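Local atomic coordinates of pseudoazurin (Blue copper protein) (Sinorhizobium meliloti, PDB entry 3TU6), a protein that binds one copper ion per chain in a blue copper site and probably carries electrons in the periplasm. Residues A[40-45]-A[78-83]; A[82-87]-A[110-115]. All blocks are in the same frame, centred on the assembly; numbering follows the deposited sequence.

Contact 1 of 2, residues A[40-45]-A[78-83]; sequences KGHNSA and YQCAPH. With CU (copper (II) ion), chain B.
H42, C80 and H83 meet at one copper ion, the type 1 site of the cupredoxin beta barrel. H42 ND1 binds the metal at 2.0 Å and C80 SG at 2.2 Å; H83 ND1 is the third ligand. M88 completes the set from outside these segments. The two imidazoles touch at their rims, with planes 57° apart. C80 SG lies in the plane of the H42 ring, at its edge. With SG anti to the backbone N (chi1 173°), the sulfur reaches the metal. It also accepts a weak hydrogen bond from N43 N at 3.7 Å. This bond probably tempers the charge on the sulfur.

The packing is tight where N43 and A45 lie against the strand end. A45 and Q79 form an antiparallel hydrogen-bonded pair, with A45 N to Q79 O at 3.0 Å and Q79 N to A45 O at 2.8 Å. S44 OG sits 3.5 Å from Y78 CD1 and is also bonded to W58. N43 is buried, and its ND2 is held by G60 O. N43 OD1 accepts A81 N in its carbonyl plane, 2.8 Å away, and also touches P82 CD. Replacing the asparagine by an alanine would probably leave both the A81 amide and G60 O without these partners.

The other end is looser. H83 is partly exposed, while H42 is buried and its NE2 is tied to N10. A81 and P82 are exposed, and P82 CG approaches G41 O only to 3.8 Å.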
loop_
_atom_site.group_PDB
_atom_site.type_symbol
_atom_site.label_atom_id
_atom_site.label_comp_id
_atom_site.label_asym_id
_atom_site.label_seq_id
_atom_site.Cartn_x
_atom_site.Cartn_y
_atom_site.Cartn_z
ATOM N N LYS A 40 4.304 -16.146 5.058
ATOM C CA LYS A 40 4.879 -16.375 3.731
ATOM C C LYS A 40 3.814 -16.383 2.638
ATOM O O LYS A 40 2.623 -16.545 2.911
ATOM C CB LYS A 40 5.656 -17.695 3.705
ATOM C CG LYS A 40 6.742 -17.814 4.770
ATOM C CD LYS A 40 7.821 -16.749 4.617
ATOM C CE LYS A 40 8.968 -16.984 5.587
ATOM N NZ LYS A 40 10.046 -15.966 5.447
ATOM N N GLY A 41 4.262 -16.203 1.397
ATOM C CA GLY A 41 3.388 -16.244 0.227
ATOM C C GLY A 41 2.903 -14.891 -0.266
ATOM O O GLY A 41 2.083 -14.829 -1.182
ATOM N N HIS A 42 3.406 -13.808 0.328
ATOM C CA HIS A 42 3.008 -12.452 -0.066
ATOM C C HIS A 42 4.148 -11.695 -0.734
ATOM O O HIS A 42 5.320 -12.041 -0.581
ATOM C CB HIS A 42 2.533 -11.649 1.147
ATOM C CG HIS A 42 1.488 -12.340 1.964
ATOM N ND1 HIS A 42 0.172 -12.431 1.566
ATOM C CD2 HIS A 42 1.563 -12.965 3.162
ATOM C CE1 HIS A 42 -0.517 -13.089 2.482
ATOM N NE2 HIS A 42 0.304 -13.423 3.461
ATOM N N ASN A 43 3.782 -10.656 -1.478
ATOM C CA ASN A 43 4.741 -9.704 -2.019
ATOM C C ASN A 43 4.172 -8.291 -1.936
ATOM O O ASN A 43 3.015 -8.106 -1.555
ATOM C CB ASN A 43 5.112 -10.057 -3.466
ATOM C CG ASN A 43 4.090 -9.563 -4.483
ATOM O OD1 ASN A 43 2.887 -9.804 -4.351
ATOM N ND2 ASN A 43 4.572 -8.878 -5.512
ATOM N N SER A 44 4.990 -7.305 -2.290
ATOM C CA SER A 44 4.543 -5.919 -2.386
ATOM C C SER A 44 5.002 -5.325 -3.712
ATOM O O SER A 44 6.196 -5.331 -4.016
ATOM C CB SER A 44 5.095 -5.092 -1.226
ATOM O OG SER A 44 4.644 -3.750 -1.309
ATOM N N ALA A 45 4.047 -4.825 -4.493
ATOM C CA ALA A 45 4.336 -4.187 -5.774
ATOM C C ALA A 45 3.413 -2.990 -5.979
ATOM O O ALA A 45 2.229 -3.053 -5.653
ATOM C CB ALA A 45 4.168 -5.185 -6.912
ATOM N N TYR A 78 -0.381 0.192 -3.561
ATOM C CA TYR A 78 0.372 -1.028 -3.854
ATOM C C TYR A 78 -0.468 -2.267 -3.541
ATOM O O TYR A 78 -1.498 -2.176 -2.869
ATOM C CB TYR A 78 1.685 -1.044 -3.065
ATOM C CG TYR A 78 1.520 -1.164 -1.566
ATOM C CD1 TYR A 78 1.448 -2.412 -0.956
ATOM C CD2 TYR A 78 1.440 -0.033 -0.758
ATOM C CE1 TYR A 78 1.291 -2.534 0.412
ATOM C CE2 TYR A 78 1.292 -0.144 0.621
ATOM C CZ TYR A 78 1.219 -1.399 1.198
ATOM O OH TYR A 78 1.074 -1.529 2.558
ATOM N N GLN A 79 -0.016 -3.422 -4.024
ATOM C CA GLN A 79 -0.793 -4.655 -3.922
ATOM C C GLN A 79 0.069 -5.885 -3.670
ATOM O O GLN A 79 1.287 -5.852 -3.848
ATOM C CB GLN A 79 -1.587 -4.871 -5.214
ATOM C CG GLN A 79 -0.718 -5.131 -6.447
ATOM C CD GLN A 79 -1.534 -5.412 -7.696
ATOM O OE1 GLN A 79 -2.528 -4.740 -7.969
ATOM N NE2 GLN A 79 -1.109 -6.408 -8.465
ATOM N N CYS A 80 -0.589 -6.964 -3.254
ATOM C CA CYS A 80 -0.006 -8.300 -3.258
ATOM C C CYS A 80 -0.588 -9.040 -4.456
ATOM O O CYS A 80 -1.797 -9.253 -4.523
ATOM C CB CYS A 80 -0.348 -9.046 -1.969
ATOM S SG CYS A 80 0.157 -10.780 -1.963
ATOM N N ALA A 81 0.268 -9.430 -5.399
ATOM C CA ALA A 81 -0.190 -10.046 -6.650
ATOM C C ALA A 81 -1.015 -11.321 -6.429
ATOM O O ALA A 81 -2.092 -11.464 -7.011
ATOM C CB ALA A 81 0.993 -10.322 -7.580
ATOM N N PRO A 82 -0.516 -12.252 -5.594
ATOM C CA PRO A 82 -1.301 -13.451 -5.283
ATOM C C PRO A 82 -2.692 -13.198 -4.688
ATOM O O PRO A 82 -3.629 -13.931 -5.005
ATOM C CB PRO A 82 -0.420 -14.188 -4.270
ATOM C CG PRO A 82 0.957 -13.795 -4.625
ATOM C CD PRO A 82 0.879 -12.382 -5.129
ATOM N N HIS A 83 -2.826 -12.175 -3.845
ATOM C CA HIS A 83 -4.054 -11.970 -3.073
ATOM C C HIS A 83 -4.776 -10.644 -3.346
ATOM O O HIS A 83 -5.680 -10.275 -2.595
ATOM C CB HIS A 83 -3.749 -12.099 -1.577
ATOM C CG HIS A 83 -3.015 -13.354 -1.218
ATOM N ND1 HIS A 83 -1.727 -13.348 -0.726
ATOM C CD2 HIS A 83 -3.381 -14.654 -1.295
ATOM C CE1 HIS A 83 -1.337 -14.591 -0.505
ATOM N NE2 HIS A 83 -2.321 -15.403 -0.843
HETATM CU CU CU B . -0.673 -11.680 -0.090
#

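Contact 2 of 2, residues A[82-87]-A[110-115]. With CU (copper (II) ion), chain B.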
loop_
_atom_site.group_PDB
_atom_site.type_symbol
_atom_site.label_atom_id
_atom_site.label_comp_id
_atom_site.label_asym_id
_atom_site.label_seq_id
_atom_site.Cartn_x
_atom_site.Cartn_y
_atom_site.Cartn_z
ATOM N N PRO A 82 -0.516 -12.252 -5.594
ATOM C CA PRO A 82 -1.301 -13.451 -5.283
ATOM C C PRO A 82 -2.692 -13.198 -4.688
ATOM O O PRO A 82 -3.629 -13.931 -5.005
ATOM C CB PRO A 82 -0.420 -14.188 -4.270
ATOM C CG PRO A 82 0.957 -13.795 -4.625
ATOM C CD PRO A 82 0.879 -12.382 -5.129
ATOM N N HIS A 83 -2.826 -12.175 -3.845
ATOM C CA HIS A 83 -4.054 -11.970 -3.073
ATOM C C HIS A 83 -4.776 -10.644 -3.346
ATOM O O HIS A 83 -5.680 -10.275 -2.595
ATOM C CB HIS A 83 -3.749 -12.099 -1.577
ATOM C CG HIS A 83 -3.015 -13.354 -1.218
ATOM N ND1 HIS A 83 -1.727 -13.348 -0.726
ATOM C CD2 HIS A 83 -3.381 -14.654 -1.295
ATOM C CE1 HIS A 83 -1.337 -14.591 -0.505
ATOM N NE2 HIS A 83 -2.321 -15.403 -0.843
ATOM N N VAL A 84 -4.403 -9.937 -4.413
ATOM C CA VAL A 84 -5.048 -8.657 -4.729
ATOM C C VAL A 84 -6.552 -8.833 -4.953
ATOM O O VAL A 84 -7.348 -8.027 -4.470
ATOM C CB VAL A 84 -4.413 -7.941 -5.951
ATOM C CG1 VAL A 84 -4.487 -8.805 -7.205
ATOM C CG2 VAL A 84 -5.090 -6.591 -6.181
ATOM N N GLY A 85 -6.934 -9.898 -5.654
ATOM C CA GLY A 85 -8.342 -10.208 -5.894
ATOM C C GLY A 85 -9.122 -10.502 -4.622
ATOM O O GLY A 85 -10.338 -10.318 -4.581
ATOM N N MET A 86 -8.414 -10.962 -3.590
ATOM C CA MET A 86 -8.995 -11.187 -2.266
ATOM C C MET A 86 -9.014 -9.912 -1.414
ATOM O O MET A 86 -9.527 -9.923 -0.293
ATOM C CB MET A 86 -8.216 -12.280 -1.528
ATOM C CG MET A 86 -8.161 -13.614 -2.262
ATOM S SD MET A 86 -7.233 -14.867 -1.357
ATOM C CE MET A 86 -8.322 -15.152 0.038
ATOM N N GLY A 87 -8.446 -8.827 -1.937
ATOM C CA GLY A 87 -8.494 -7.518 -1.285
ATOM C C GLY A 87 -7.208 -7.072 -0.611
ATOM O O GLY A 87 -7.211 -6.087 0.129
ATOM N N GLY A 110 -11.588 -7.350 -8.318
ATOM C CA GLY A 110 -12.128 -8.192 -7.258
ATOM C C GLY A 110 -12.425 -7.419 -5.985
ATOM O O GLY A 110 -13.002 -6.330 -6.032
ATOM N N LYS A 111 -12.006 -7.976 -4.852
ATOM C CA LYS A 111 -12.314 -7.402 -3.539
ATOM C C LYS A 111 -11.445 -6.196 -3.163
ATOM O O LYS A 111 -11.720 -5.534 -2.160
ATOM C CB LYS A 111 -12.207 -8.480 -2.456
ATOM C CG LYS A 111 -13.212 -9.612 -2.619
ATOM C CD LYS A 111 -13.184 -10.560 -1.433
ATOM C CE LYS A 111 -14.301 -11.584 -1.519
ATOM N NZ LYS A 111 -14.353 -12.455 -0.314
ATOM N N SER A 112 -10.413 -5.906 -3.958
ATOM C CA SER A 112 -9.565 -4.729 -3.724
ATOM C C SER A 112 -10.304 -3.403 -3.931
ATOM O O SER A 112 -9.845 -2.362 -3.459
ATOM C CB SER A 112 -8.318 -4.764 -4.615
ATOM O OG SER A 112 -8.658 -4.688 -5.987
ATOM N N LYS A 113 -11.431 -3.440 -4.642
ATOM C CA LYS A 113 -12.270 -2.252 -4.820
ATOM C C LYS A 113 -12.883 -1.812 -3.489
ATOM O O LYS A 113 -12.848 -0.630 -3.147
ATOM C CB LYS A 113 -13.370 -2.512 -5.856
ATOM C CG LYS A 113 -14.262 -1.306 -6.174
ATOM C CD LYS A 113 -13.456 -0.103 -6.656
ATOM C CE LYS A 113 -14.357 1.030 -7.117
ATOM N NZ LYS A 113 -13.571 2.240 -7.490
ATOM N N ALA A 114 -13.440 -2.767 -2.745
ATOM C CA ALA A 114 -13.979 -2.496 -1.411
ATOM C C ALA A 114 -12.862 -2.143 -0.424
ATOM O O ALA A 114 -13.044 -1.299 0.455
ATOM C CB ALA A 114 -14.775 -3.692 -0.905
ATOM N N ALA A 115 -11.710 -2.793 -0.578
ATOM C CA ALA A 115 -10.533 -2.495 0.237
ATOM C C ALA A 115 -10.026 -1.075 -0.014
ATOM O O ALA A 115 -9.637 -0.377 0.922
ATOM C CB ALA A 115 -9.429 -3.504 -0.039
HETATM CU CU CU B . -0.673 -11.680 -0.090
#
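G87 packs its CA directly on the backbone of K111 and S112, with the CA 3.7 Å from S112 N. Its backbone angles suit a glycine, because a CB here would press on the carbonyl O of M86, the residue before it. G110 has a different reason: a CB on it would run into G85 O across the contact. The contact joins the copper-ligand loop to the start of the C-terminal helix, mostly by backbone.

One hydrogen bond crosses, from K111 N to G85 O at 2.9 Å. It is nearly straight, at 167°, but the donor stands above the carbonyl plane. K111 CB also touches this oxygen, at 3.4 Å; beyond CG the extended lysine chain runs off from the loop. S112 CB meets V84 O at 3.4 Å and V84 CG2 at 4.0 Å. V84 CG2 faces the serine because it lies anti to its own backbone N. S112 OG is bonded to P109 O. A115 CB reaches G87 O at 3.4 Å. I89 touches V84, S112 and A115 from the strand 89-94.

With a single backbone hydrogen bond and small groups between them, loop and helix are held by close backbone fit more than by charge.

How the contacts relate
The two contacts share P82 and H83, and the ligand loop runs from one into the other. Their centres lie about 11 Å apart. Of the copper ligands in contact 1, contact 2 carries only H83. Its segment 110-115 is set back from the metal, with S112 CB 11.3 Å from the copper ion. After H83 the chain turns through V84 to G87 against the helix start, then reaches M88, the fourth ligand. Contact 2 therefore packs on the part of the loop between two ligands. The contacts also touch directly, with Q79 OE1 3.6 Å from V84 CG2, a packing contact.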